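PDB 4G1P: Cys-Gly metallodipeptidase DUG1 from Saccharomyces cerevisiae, which catalyses the metal-dependent hydrolysis of the dipeptide Cys-Gly and, within the GSH degradosomal complex, takes part in the breakdown of glutathione. Local coordinates for residues L204-P209 against R444-A449; K283-S288 against D413-R418; N219-I224 against K357-V362. All coordinates share one frame; numbering follows the deposited sequence.

The three contacts run from surface to core. Contact 1 is a surface meeting of two loops, with Gly445 CA about 12 Å from a bound zinc ion. Contact 2 is partly buried and sets a loop against a sheet strand. Contact 3 is buried and lays a helix over a sheet. Contacts 1 and 2 touch through Lys208 and Pro209. Contacts 2 and 3 reach the same sheet, where strands 415-419 and 210-226 are neighbours, but the centres of the two contacts are about 33 Å apart. Contact 1 uses a backbone bond and light side-chain packing. Contact 2 gathers amide, waters and a lysine round one carboxylate. Contact 3 depends on a tyrosine ring and its hydroxyl.

Contact 1. Residues L204-P209 against R444-A449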
loop_
_atom_site.group_PDB
_atom_site.type_symbol
_atom_site.label_atom_id
_atom_site.label_comp_id
_atom_site.label_asym_id
_atom_site.label_seq_id
_atom_site.Cartn_x
_atom_site.Cartn_y
_atom_site.Cartn_z
ATOM N N LEU A 204 -23.768 18.674 10.635
ATOM C CA LEU A 204 -24.216 17.335 10.294
ATOM C C LEU A 204 -24.400 17.170 8.782
ATOM O O LEU A 204 -24.003 16.166 8.187
ATOM C CB LEU A 204 -25.540 17.073 11.006
ATOM C CG LEU A 204 -26.247 15.780 10.645
ATOM C CD1 LEU A 204 -25.377 14.636 11.089
ATOM C CD2 LEU A 204 -27.603 15.759 11.335
ATOM N N GLY A 205 -25.020 18.167 8.171
ATOM C CA GLY A 205 -25.378 18.103 6.773
ATOM C C GLY A 205 -24.831 19.346 6.129
ATOM O O GLY A 205 -23.796 19.856 6.564
ATOM N N THR A 206 -25.523 19.855 5.118
ATOM C CA THR A 206 -25.002 20.994 4.383
ATOM C C THR A 206 -25.861 22.255 4.453
ATOM O O THR A 206 -25.491 23.278 3.891
ATOM C CB THR A 206 -24.810 20.642 2.914
ATOM O OG1 THR A 206 -26.090 20.432 2.310
ATOM C CG2 THR A 206 -23.951 19.385 2.769
ATOM N N LYS A 207 -26.990 22.193 5.147
ATOM C CA LYS A 207 -27.991 23.260 5.060
ATOM C C LYS A 207 -28.232 24.004 6.370
ATOM O O LYS A 207 -28.697 25.133 6.358
ATOM C CB LYS A 207 -29.321 22.686 4.585
ATOM C CG LYS A 207 -29.200 21.600 3.519
ATOM C CD LYS A 207 -30.281 20.535 3.704
ATOM C CE LYS A 207 -30.286 19.558 2.545
ATOM N NZ LYS A 207 -30.353 20.287 1.247
ATOM N N LYS A 208 -27.925 23.369 7.495
ATOM C CA LYS A 208 -28.295 23.909 8.787
ATOM C C LYS A 208 -27.167 23.786 9.811
ATOM O O LYS A 208 -26.667 22.691 10.056
ATOM C CB LYS A 208 -29.534 23.186 9.303
ATOM C CG LYS A 208 -30.181 23.855 10.506
ATOM C CD LYS A 208 -31.323 23.013 11.051
ATOM C CE LYS A 208 -32.023 23.702 12.220
ATOM N NZ LYS A 208 -33.168 22.869 12.689
ATOM N N PRO A 209 -26.779 24.916 10.422
ATOM C CA PRO A 209 -25.714 24.955 11.429
ATOM C C PRO A 209 -26.060 24.130 12.655
ATOM O O PRO A 209 -27.233 23.880 12.919
ATOM C CB PRO A 209 -25.621 26.442 11.791
ATOM C CG PRO A 209 -26.921 27.027 11.364
ATOM C CD PRO A 209 -27.359 26.244 10.174
ATOM N N ARG A 444 -19.180 22.312 6.630
ATOM C CA ARG A 444 -20.281 21.399 6.354
ATOM C C ARG A 444 -19.815 19.955 6.393
ATOM O O ARG A 444 -18.618 19.682 6.372
ATOM C CB ARG A 444 -20.901 21.708 4.997
ATOM C CG ARG A 444 -21.144 23.186 4.765
ATOM C CD ARG A 444 -21.966 23.392 3.523
ATOM N NE ARG A 444 -22.143 24.806 3.210
ATOM C CZ ARG A 444 -22.649 25.250 2.062
ATOM N NH1 ARG A 444 -23.022 24.381 1.123
ATOM N NH2 ARG A 444 -22.773 26.556 1.847
ATOM N N GLY A 445 -20.766 19.028 6.445
ATOM C CA GLY A 445 -20.441 17.622 6.602
ATOM C C GLY A 445 -19.969 16.956 5.326
ATOM O O GLY A 445 -19.678 15.761 5.321
ATOM N N ASP A 446 -19.916 17.719 4.238
ATOM C CA ASP A 446 -19.441 17.197 2.966
ATOM C C ASP A 446 -18.171 17.910 2.524
ATOM O O ASP A 446 -17.874 17.992 1.338
ATOM C CB ASP A 446 -20.526 17.301 1.891
ATOM C CG ASP A 446 -20.791 18.739 1.433
ATOM O OD1 ASP A 446 -20.340 19.692 2.096
ATOM O OD2 ASP A 446 -21.478 18.910 0.402
ATOM N N ASP A 447 -17.432 18.433 3.491
ATOM C CA ASP A 447 -16.236 19.206 3.203
ATOM C C ASP A 447 -15.090 18.325 2.678
ATOM O O ASP A 447 -14.129 18.811 2.093
ATOM C CB ASP A 447 -15.826 20.014 4.449
ATOM C CG ASP A 447 -16.653 21.284 4.612
ATOM O OD1 ASP A 447 -17.632 21.441 3.867
ATOM O OD2 ASP A 447 -16.331 22.132 5.471
ATOM N N GLY A 448 -15.207 17.020 2.878
ATOM C CA GLY A 448 -14.218 16.095 2.375
ATOM C C GLY A 448 -12.973 16.001 3.239
ATOM O O GLY A 448 -11.896 15.715 2.726
ATOM N N ALA A 449 -13.095 16.236 4.541
ATOM C CA ALA A 449 -11.943 16.051 5.415
ATOM C C ALA A 449 -11.408 14.618 5.296
ATOM O O ALA A 449 -12.181 13.663 5.214
ATOM C CB ALA A 449 -12.294 16.381 6.854
#
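Gly205 and Gly445 join the two loops by one backbone hydrogen bond. Gly445 N donates to Gly205 O over 3.1 Å, and the N-H points almost straight at the oxygen (171°). Gly445 also brings its CA to 4.2 Å from Leu204 O. Beside this bond, Thr206 packs on two residues. Its carbonyl O lies 3.5 Å from Arg444 CD and over one face of the guanidinium, with NE at 3.7 Å. The arginine chain is extended from CG to NE, and its CD and guanidinium lie along the Thr206 carbonyl. From the side chain, the Thr206 CG2 methyl touches the carboxylate of Asp446, 3.5 Å from OD2. The two side chains cross at about a right angle. Asp446 CG stands between its backbone N and carbonyl carbon (chi1 71°), which places the carboxylate beside the methyl.

Both segments belong to loops that follow neighbouring parallel strands, 195-198 and 437-439, of the larger sheet in this alpha/beta M20 peptidase. The same loops carry the zinc ligands Asp200 and His450. Residues Arg444 to Asp447 form a type I beta turn. Its backbone bond, from Asp447 N to Arg444 O, is weak, and so is the bond from Arg444 N to Asp447 OD2.

Further out, residues beyond the two segments position these side chains. Arg444 NE makes a salt bridge to Asp457 and a hydrogen bond to Asn460, while NH2 bonds to Ser459, so the polar end of the arginine is held from outside the two loop segments. Lys455 makes salt bridges to both Asp446 OD1 and Asp447 OD1. Asp447 OD2 also bonds to Thr136, which precedes the zinc ligand Asp137.

Contact 2. Residues K283-S288 against D413-R418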
loop_
_atom_site.group_PDB
_atom_site.type_symbol
_atom_site.label_atom_id
_atom_site.label_comp_id
_atom_site.label_asym_id
_atom_site.label_seq_id
_atom_site.Cartn_x
_atom_site.Cartn_y
_atom_site.Cartn_z
ATOM N N LYS A 283 -34.477 14.056 18.522
ATOM C CA LYS A 283 -35.591 14.244 17.663
ATOM C C LYS A 283 -35.610 15.707 17.403
ATOM O O LYS A 283 -35.126 16.487 18.176
ATOM C CB LYS A 283 -36.812 13.534 18.191
ATOM C CG LYS A 283 -37.718 13.144 17.065
ATOM C CD LYS A 283 -37.187 13.698 15.754
ATOM C CE LYS A 283 -38.311 13.848 14.729
ATOM N NZ LYS A 283 -39.677 13.622 15.297
ATOM N N ASP A 284 -36.163 16.051 16.270
ATOM C CA ASP A 284 -36.143 17.394 15.803
ATOM C C ASP A 284 -34.900 17.740 15.099
ATOM O O ASP A 284 -34.664 18.873 14.802
ATOM C CB ASP A 284 -36.096 18.305 17.002
ATOM C CG ASP A 284 -37.432 18.764 17.389
ATOM O OD1 ASP A 284 -38.269 18.876 16.501
ATOM O OD2 ASP A 284 -37.688 18.962 18.575
ATOM N N ILE A 285 -34.143 16.752 14.733
ATOM C CA ILE A 285 -32.905 17.015 14.084
ATOM C C ILE A 285 -33.394 17.015 12.677
ATOM O O ILE A 285 -34.387 16.435 12.386
ATOM C CB ILE A 285 -31.745 16.147 14.556
ATOM C CG1 ILE A 285 -31.163 16.755 15.797
ATOM C CG2 ILE A 285 -30.675 16.053 13.500
ATOM C CD1 ILE A 285 -30.427 15.769 16.622
ATOM N N GLU A 286 -32.701 17.701 11.800
ATOM C CA GLU A 286 -32.978 17.567 10.404
ATOM C C GLU A 286 -31.923 16.788 9.716
ATOM O O GLU A 286 -30.811 17.192 9.638
ATOM C CB GLU A 286 -33.101 18.912 9.746
ATOM C CG GLU A 286 -33.472 20.008 10.696
ATOM C CD GLU A 286 -34.361 21.044 10.072
ATOM O OE1 GLU A 286 -34.328 21.176 8.852
ATOM O OE2 GLU A 286 -35.086 21.703 10.802
ATOM N N PHE A 287 -32.303 15.649 9.208
ATOM C CA PHE A 287 -31.378 14.833 8.430
ATOM C C PHE A 287 -32.096 13.696 7.731
ATOM O O PHE A 287 -33.076 13.156 8.241
ATOM C CB PHE A 287 -30.286 14.253 9.312
ATOM C CG PHE A 287 -29.126 13.710 8.546
ATOM C CD1 PHE A 287 -28.300 14.560 7.830
ATOM C CD2 PHE A 287 -28.847 12.356 8.550
ATOM C CE1 PHE A 287 -27.219 14.066 7.124
ATOM C CE2 PHE A 287 -27.771 11.851 7.849
ATOM C CZ PHE A 287 -26.954 12.705 7.138
ATOM N N SER A 288 -31.593 13.322 6.564
ATOM C CA SER A 288 -32.160 12.220 5.814
ATOM C C SER A 288 -31.053 11.467 5.089
ATOM O O SER A 288 -29.964 12.012 4.838
ATOM C CB SER A 288 -33.133 12.754 4.793
ATOM O OG SER A 288 -32.420 13.535 3.857
ATOM N N ASP A 413 -32.140 28.618 14.708
ATOM C CA ASP A 413 -31.428 28.059 15.848
ATOM C C ASP A 413 -30.745 26.772 15.399
ATOM O O ASP A 413 -31.300 26.008 14.613
ATOM C CB ASP A 413 -32.366 27.823 17.038
ATOM C CG ASP A 413 -32.898 29.127 17.640
ATOM O OD1 ASP A 413 -32.091 29.919 18.182
ATOM O OD2 ASP A 413 -34.128 29.358 17.584
ATOM N N PRO A 414 -29.524 26.540 15.872
ATOM C CA PRO A 414 -28.770 25.363 15.439
ATOM C C PRO A 414 -29.356 24.092 15.997
ATOM O O PRO A 414 -29.873 24.122 17.096
ATOM C CB PRO A 414 -27.399 25.585 16.073
ATOM C CG PRO A 414 -27.686 26.454 17.260
ATOM C CD PRO A 414 -28.764 27.375 16.812
ATOM N N ASP A 415 -29.273 22.993 15.261
ATOM C CA ASP A 415 -29.544 21.696 15.845
ATOM C C ASP A 415 -28.480 21.397 16.884
ATOM O O ASP A 415 -27.354 21.903 16.803
ATOM C CB ASP A 415 -29.548 20.600 14.779
ATOM C CG ASP A 415 -30.818 20.597 13.953
ATOM O OD1 ASP A 415 -31.805 21.217 14.402
ATOM O OD2 ASP A 415 -30.843 19.980 12.867
ATOM N N PHE A 416 -28.834 20.593 17.876
ATOM C CA PHE A 416 -27.849 20.131 18.840
ATOM C C PHE A 416 -27.435 18.704 18.500
ATOM O O PHE A 416 -28.245 17.786 18.511
ATOM C CB PHE A 416 -28.400 20.225 20.254
ATOM C CG PHE A 416 -28.473 21.627 20.780
ATOM C CD1 PHE A 416 -29.483 22.480 20.381
ATOM C CD2 PHE A 416 -27.534 22.087 21.687
ATOM C CE1 PHE A 416 -29.555 23.769 20.880
ATOM C CE2 PHE A 416 -27.595 23.370 22.189
ATOM C CZ PHE A 416 -28.609 24.213 21.789
ATOM N N THR A 417 -26.169 18.522 18.163
ATOM C CA THR A 417 -25.750 17.270 17.554
ATOM C C THR A 417 -24.555 16.682 18.256
ATOM O O THR A 417 -23.825 17.365 18.973
ATOM C CB THR A 417 -25.329 17.475 16.096
ATOM O OG1 THR A 417 -24.212 18.371 16.062
ATOM C CG2 THR A 417 -26.459 18.054 15.275
ATOM N N ARG A 418 -24.347 15.397 18.026
ATOM C CA ARG A 418 -23.118 14.764 18.448
ATOM C C ARG A 418 -22.243 14.582 17.223
ATOM O O ARG A 418 -22.627 14.981 16.131
ATOM C CB ARG A 418 -23.427 13.458 19.168
ATOM C CG ARG A 418 -24.151 13.719 20.477
ATOM C CD ARG A 418 -24.738 12.470 21.068
ATOM N NE ARG A 418 -23.714 11.616 21.654
ATOM C CZ ARG A 418 -23.980 10.631 22.496
ATOM N NH1 ARG A 418 -25.231 10.397 22.860
ATOM N NH2 ARG A 418 -23.000 9.893 22.984
HETATM O O HOH W 1 -33.174 20.515 16.394
HETATM O O HOH W 2 -28.816 18.925 11.181
#
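The Asp415 carboxylate meets Ile285 and Glu286 of the loop 283-288. Its OD2 accepts the backbone N-H of Glu286, with Glu286 N at 3.1 Å from Asp415 OD2. The bond is fairly straight (165°), but the donor stands above the carboxylate plane, 38° out of it. Two waters fill in round the same group. One donates to Asp415 OD1 and to Asp284 O. The other donates to Asp415 OD2, at 2.8 Å, and to Glu286 O. Lys208 NZ makes a salt bridge to OD1 as well, so each oxygen of this buried carboxylate has two polar partners.

Glu286 crosses Asp415 at about a right angle, with its CG 3.4 Å from Asp415 OD2. The two carboxylates stay 4.9 Å apart, from Glu286 OE2 to Asp415 OD1, and Lys208 NZ binds both, which probably offsets their like charges. Replacing Asp415 by an alanine would probably leave the Glu286 amide without its acceptor and Lys208 without one of its two carboxylates.

Ile285 sets its methyl groups beside oxygen atoms of the strand. Its CG1 is anti to the carbonyl carbon (chi1 -83°), and this branch carries CD1 to 3.5 Å from Phe416 O. The other branch, CG2, lies 4.0 Å from Asp415 OD2. Ile285 also packs on Leu204.

The arrangement fastens an irregular linker to the start of a sheet strand. The loop joins helix 276-281 to helix 289-296, and Ser288 is the N-cap of the second. Strand 415-419 runs parallel to strand 210-226, with backbone bonds from Asp415 to Pro209 and Leu211. Phe416 rests on Phe399 of helix 397-410, and Ile285 reaches Trp314 of helix 306-314.

Contact 3. Residues N219-I224 against K357-V362; sequences NYYQTI and KLTSLV
This contact is part of a split beta-alpha-beta unit in the five-stranded sheet. Helix 355-371 links strands 340-349 and 378-391, and strand 210-226 runs between them, antiparallel to both. The helix packs over that middle strand. Segments 219-224 and 357-362 run in nearly the same direction, 27° apart, and their axes come within 10.4 Å.

Tyr221 has the largest share of the contact. Its CG is anti to the carbonyl carbon (chi1 -60°), and the ring reaches the helix from there. Val362 CG1 sits over the centre of one ring face, 4.1 Å from the centroid and 5° off the normal, a CH-pi contact. Val362 CG2 adds apolar packing on CE2. Leu358 comes to the hydroxyl end, with its CG 3.8 Å from Tyr221 OH. The neighbouring Tyr220 points elsewhere and bonds through its OH to Lys334 O of the second subunit.

Thr359 meets the tyrosine at the ring edge, in plane. Thr359 OG1 makes a weak hydrogen bond to Ser355 O one helical turn back, and a 2.7 Å hydrogen bond joins it to Tyr221 OH, either of the two hydroxyls being able to donate.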
loop_
_atom_site.group_PDB
_atom_site.type_symbol
_atom_site.label_atom_id
_atom_site.label_comp_id
_atom_site.label_asym_id
_atom_site.label_seq_id
_atom_site.Cartn_x
_atom_site.Cartn_y
_atom_site.Cartn_z
ATOM N N ASN A 219 -9.910 4.272 18.968
ATOM C CA ASN A 219 -8.795 3.389 19.276
ATOM C C ASN A 219 -8.249 2.813 17.982
ATOM O O ASN A 219 -8.970 2.146 17.234
ATOM C CB ASN A 219 -9.223 2.280 20.244
ATOM C CG ASN A 219 -9.304 2.760 21.688
ATOM O OD1 ASN A 219 -9.510 3.945 21.946
ATOM N ND2 ASN A 219 -9.123 1.845 22.630
ATOM N N TYR A 220 -6.990 3.102 17.689
ATOM C CA TYR A 220 -6.433 2.684 16.415
ATOM C C TYR A 220 -5.469 1.525 16.622
ATOM O O TYR A 220 -4.499 1.636 17.386
ATOM C CB TYR A 220 -5.744 3.852 15.720
ATOM C CG TYR A 220 -5.652 3.705 14.221
ATOM C CD1 TYR A 220 -4.751 2.824 13.646
ATOM C CD2 TYR A 220 -6.464 4.445 13.381
ATOM C CE1 TYR A 220 -4.663 2.684 12.272
ATOM C CE2 TYR A 220 -6.382 4.315 12.010
ATOM C CZ TYR A 220 -5.476 3.427 11.460
ATOM O OH TYR A 220 -5.372 3.294 10.096
ATOM N N TYR A 221 -5.746 0.417 15.941
ATOM C CA TYR A 221 -4.971 -0.811 16.121
ATOM C C TYR A 221 -4.249 -1.256 14.852
ATOM O O TYR A 221 -4.663 -0.947 13.721
ATOM C CB TYR A 221 -5.868 -1.954 16.619
ATOM C CG TYR A 221 -6.538 -1.667 17.935
ATOM C CD1 TYR A 221 -5.854 -1.811 19.124
ATOM C CD2 TYR A 221 -7.855 -1.235 17.984
ATOM C CE1 TYR A 221 -6.458 -1.535 20.332
ATOM C CE2 TYR A 221 -8.471 -0.954 19.187
ATOM C CZ TYR A 221 -7.768 -1.103 20.360
ATOM O OH TYR A 221 -8.377 -0.826 21.568
ATOM N N GLN A 222 -3.162 -1.988 15.055
ATOM C CA GLN A 222 -2.515 -2.701 13.965
ATOM C C GLN A 222 -2.283 -4.144 14.382
ATOM O O GLN A 222 -1.744 -4.413 15.460
ATOM C CB GLN A 222 -1.202 -2.028 13.528
ATOM C CG GLN A 222 -0.117 -1.980 14.583
ATOM C CD GLN A 222 1.144 -1.304 14.085
ATOM O OE1 GLN A 222 1.194 -0.794 12.968
ATOM N NE2 GLN A 222 2.175 -1.298 14.917
ATOM N N THR A 223 -2.731 -5.069 13.542
ATOM C CA THR A 223 -2.452 -6.484 13.767
ATOM C C THR A 223 -1.233 -6.883 12.943
ATOM O O THR A 223 -1.238 -6.737 11.721
ATOM C CB THR A 223 -3.660 -7.379 13.410
ATOM O OG1 THR A 223 -4.677 -7.213 14.399
ATOM C CG2 THR A 223 -3.262 -8.842 13.380
ATOM N N ILE A 224 -0.192 -7.367 13.620
ATOM C CA ILE A 224 1.070 -7.693 12.956
ATOM C C ILE A 224 1.285 -9.197 12.814
ATOM O O ILE A 224 1.300 -9.921 13.801
ATOM C CB ILE A 224 2.263 -7.092 13.698
ATOM C CG1 ILE A 224 1.924 -5.680 14.187
ATOM C CG2 ILE A 224 3.477 -7.080 12.799
ATOM C CD1 ILE A 224 3.026 -5.029 15.020
ATOM N N LYS A 357 -10.027 -1.945 28.657
ATOM C CA LYS A 357 -10.801 -3.164 28.441
ATOM C C LYS A 357 -11.029 -3.458 26.955
ATOM O O LYS A 357 -10.976 -4.610 26.523
ATOM C CB LYS A 357 -12.139 -3.124 29.193
ATOM C CG LYS A 357 -12.877 -4.474 29.165
ATOM C CD LYS A 357 -14.138 -4.479 30.040
ATOM C CE LYS A 357 -14.913 -5.809 29.946
ATOM N NZ LYS A 357 -16.109 -5.757 29.027
ATOM N N LEU A 358 -11.281 -2.411 26.181
ATOM C CA LEU A 358 -11.543 -2.569 24.765
ATOM C C LEU A 358 -10.320 -3.173 24.099
ATOM O O LEU A 358 -10.426 -4.095 23.290
ATOM C CB LEU A 358 -11.870 -1.224 24.128
ATOM C CG LEU A 358 -12.036 -1.287 22.615
ATOM C CD1 LEU A 358 -13.105 -2.258 22.253
ATOM C CD2 LEU A 358 -12.369 0.054 22.066
ATOM N N THR A 359 -9.157 -2.651 24.460
ATOM C CA THR A 359 -7.902 -3.141 23.927
ATOM C C THR A 359 -7.657 -4.605 24.287
ATOM O O THR A 359 -7.196 -5.395 23.453
ATOM C CB THR A 359 -6.751 -2.270 24.414
ATOM O OG1 THR A 359 -6.821 -1.013 23.738
ATOM C CG2 THR A 359 -5.403 -2.921 24.134
ATOM N N SER A 360 -7.973 -4.972 25.523
ATOM C CA SER A 360 -7.854 -6.357 25.925
ATOM C C SER A 360 -8.790 -7.205 25.098
ATOM O O SER A 360 -8.402 -8.266 24.601
ATOM C CB SER A 360 -8.176 -6.527 27.400
ATOM O OG SER A 360 -7.151 -5.964 28.192
ATOM N N LEU A 361 -10.023 -6.740 24.938
ATOM C CA LEU A 361 -11.005 -7.527 24.209
ATOM C C LEU A 361 -10.540 -7.732 22.780
ATOM O O LEU A 361 -10.724 -8.802 22.212
ATOM C CB LEU A 361 -12.363 -6.845 24.223
ATOM C CG LEU A 361 -13.051 -6.819 25.585
ATOM C CD1 LEU A 361 -14.235 -5.836 25.564
ATOM C CD2 LEU A 361 -13.491 -8.230 26.005
ATOM N N VAL A 362 -9.926 -6.691 22.220
ATOM C CA VAL A 362 -9.484 -6.696 20.838
ATOM C C VAL A 362 -8.326 -7.677 20.664
ATOM O O VAL A 362 -8.312 -8.466 19.725
ATOM C CB VAL A 362 -9.086 -5.284 20.384
ATOM C CG1 VAL A 362 -8.251 -5.343 19.117
ATOM C CG2 VAL A 362 -10.329 -4.436 20.159
#